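Local coordinates for putative molybdenum cofactor biosynthesis protein (Corynebacterium diphtheriae, PDB 2G2C) that is of unknown function but probably binds molybdopterin during molybdenum cofactor biosynthesis, at residues T57-I62 and A92-T97. Residues are numbered along the deposited sequence; the frame is centred on the assembly and turned at random.
Sequences TVVEAI and ASFIHT
Ser93 and Phe94, the two central residues of a type I beta turn from Ala92 to Ile95, face one side of helix 55-67, with the CA atoms of Val59 and Ser93 8.1 Å apart. The contact joins two parts of the alpha/beta fold of a probable molybdopterin-binding domain: a helix packed on the mixed sheet, and the turn that leaves helix 87-92 on its way to the edge strand 97-98. No hydrogen bond crosses between the segments; Phe94 does most of the work. Its ring lies over the methyl branch of Ile62, so that CG2 of Ile62 sits 3.6 Å from the ring centroid, only 10° off the normal, a CH-pi contact made almost exactly above the centre of one face. Ile62 can present this methyl because CG2 stands anti to the backbone N, while CG1 runs out on the other branch with chi1 at -66°. Ile62 also touches Ile11 of strand 5-13, so one side chain bridges the sheet and the aromatic ring. Further along the helix, Ala63 and Leu66 touch Phe94 as well, extending its apolar surroundings beyond Ile62. One turn before Ile62, Val59 meets the far end of the ring, its CG1 methyl 3.9 Å from CZ of Phe94. The other Val59 methyl, CG2, has a looser neighbour in the Ser93 hydroxyl, at 4.2 Å from OG; that hydroxyl is hydrogen-bonded to the carbonyl oxygen of Ala90, in helix 87-92. Polar backbone also reaches the aromatic rim: near the ring plane, the carbonyl O of Val59 approaches CZ of Phe94 to 3.5 Å.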
loop_
_atom_site.group_PDB
_atom_site.type_symbol
_atom_site.label_atom_id
_atom_site.label_comp_id
_atom_site.label_asym_id
_atom_site.label_seq_id
_atom_site.Cartn_x
_atom_site.Cartn_y
_atom_site.Cartn_z
ATOM N N THR A 57 5.861 -5.304 -12.804
ATOM C CA THR A 57 4.683 -5.970 -12.235
ATOM C C THR A 57 3.958 -5.067 -11.228
ATOM O O THR A 57 2.717 -4.977 -11.208
ATOM C CB THR A 57 5.060 -7.268 -11.557
ATOM O OG1 THR A 57 6.192 -7.043 -10.708
ATOM C CG2 THR A 57 5.385 -8.286 -12.663
ATOM N N VAL A 58 4.731 -4.392 -10.373
ATOM C CA VAL A 58 4.093 -3.499 -9.383
ATOM C C VAL A 58 3.476 -2.257 -10.057
ATOM O O VAL A 58 2.335 -1.873 -9.784
ATOM C CB VAL A 58 5.073 -3.156 -8.263
ATOM C CG1 VAL A 58 4.488 -2.132 -7.293
ATOM C CG2 VAL A 58 5.475 -4.437 -7.534
ATOM N N VAL A 59 4.222 -1.652 -10.995
ATOM C CA VAL A 59 3.646 -0.547 -11.774
ATOM C C VAL A 59 2.326 -0.923 -12.428
ATOM O O VAL A 59 1.365 -0.152 -12.362
ATOM C CB VAL A 59 4.622 0.000 -12.875
ATOM C CG1 VAL A 59 3.866 0.966 -13.851
ATOM C CG2 VAL A 59 5.790 0.687 -12.220
ATOM N N GLU A 60 2.283 -2.096 -13.069
ATOM C CA GLU A 60 1.048 -2.502 -13.758
ATOM C C GLU A 60 -0.087 -2.654 -12.752
ATOM O O GLU A 60 -1.203 -2.222 -12.994
ATOM C CB GLU A 60 1.266 -3.809 -14.496
ATOM C CG GLU A 60 0.055 -4.324 -15.177
ATOM C CD GLU A 60 0.319 -5.639 -15.882
ATOM O OE1 GLU A 60 1.014 -6.547 -15.307
ATOM O OE2 GLU A 60 -0.166 -5.765 -17.027
ATOM N N ALA A 61 0.201 -3.296 -11.615
ATOM C CA ALA A 61 -0.829 -3.474 -10.585
ATOM C C ALA A 61 -1.357 -2.150 -9.999
ATOM O O ALA A 61 -2.566 -1.997 -9.759
ATOM C CB ALA A 61 -0.316 -4.396 -9.488
ATOM N N ILE A 62 -0.442 -1.192 -9.742
ATOM C CA ILE A 62 -0.890 0.085 -9.217
ATOM C C ILE A 62 -1.708 0.873 -10.247
ATOM O O ILE A 62 -2.763 1.434 -9.910
ATOM C CB ILE A 62 0.308 0.932 -8.729
ATOM C CG1 ILE A 62 0.971 0.251 -7.508
ATOM C CG2 ILE A 62 -0.152 2.309 -8.359
ATOM C CD1 ILE A 62 2.280 0.950 -7.008
ATOM N N ALA A 92 6.941 5.192 -6.330
ATOM C CA ALA A 92 7.385 6.579 -6.438
ATOM C C ALA A 92 6.987 7.154 -7.802
ATOM O O ALA A 92 6.752 8.389 -7.924
ATOM C CB ALA A 92 8.871 6.648 -6.268
ATOM N N SER A 93 6.912 6.279 -8.820
ATOM C CA SER A 93 6.590 6.782 -10.186
ATOM C C SER A 93 5.208 7.426 -10.257
ATOM O O SER A 93 4.947 8.193 -11.222
ATOM C CB SER A 93 6.714 5.678 -11.246
ATOM O OG SER A 93 5.652 4.744 -11.175
ATOM N N PHE A 94 4.338 7.140 -9.265
ATOM C CA PHE A 94 2.964 7.643 -9.221
ATOM C C PHE A 94 2.797 8.805 -8.246
ATOM O O PHE A 94 1.725 9.405 -8.194
ATOM C CB PHE A 94 2.007 6.563 -8.744
ATOM C CG PHE A 94 1.923 5.398 -9.680
ATOM C CD1 PHE A 94 1.019 5.422 -10.756
ATOM C CD2 PHE A 94 2.777 4.299 -9.535
ATOM C CE1 PHE A 94 0.927 4.337 -11.635
ATOM C CE2 PHE A 94 2.702 3.204 -10.438
ATOM C CZ PHE A 94 1.773 3.226 -11.473
ATOM N N ILE A 95 3.803 9.048 -7.400
ATOM C CA ILE A 95 3.567 9.945 -6.259
ATOM C C ILE A 95 3.707 11.400 -6.647
ATOM O O ILE A 95 4.704 11.816 -7.282
ATOM C CB ILE A 95 4.528 9.578 -5.089
ATOM C CG1 ILE A 95 4.214 8.150 -4.582
ATOM C CG2 ILE A 95 4.516 10.651 -4.008
ATOM C CD1 ILE A 95 2.732 7.945 -4.225
ATOM N N HIS A 96 2.703 12.162 -6.227
ATOM C CA HIS A 96 2.682 13.611 -6.380
ATOM C C HIS A 96 3.332 14.255 -5.155
ATOM O O HIS A 96 4.157 15.159 -5.284
ATOM C CB HIS A 96 1.216 14.074 -6.542
ATOM C CG HIS A 96 1.035 15.565 -6.626
ATOM N ND1 HIS A 96 1.223 16.401 -5.544
ATOM C CD2 HIS A 96 0.577 16.356 -7.635
ATOM C CE1 HIS A 96 0.976 17.654 -5.906
ATOM N NE2 HIS A 96 0.589 17.652 -7.176
ATOM N N THR A 97 2.903 13.806 -3.967
ATOM C CA THR A 97 3.412 14.336 -2.705
ATOM C C THR A 97 3.646 13.181 -1.752
ATOM O O THR A 97 2.743 12.363 -1.519
ATOM C CB THR A 97 2.366 15.291 -2.053
ATOM O OG1 THR A 97 2.089 16.401 -2.929
ATOM C CG2 THR A 97 2.820 15.809 -0.680
#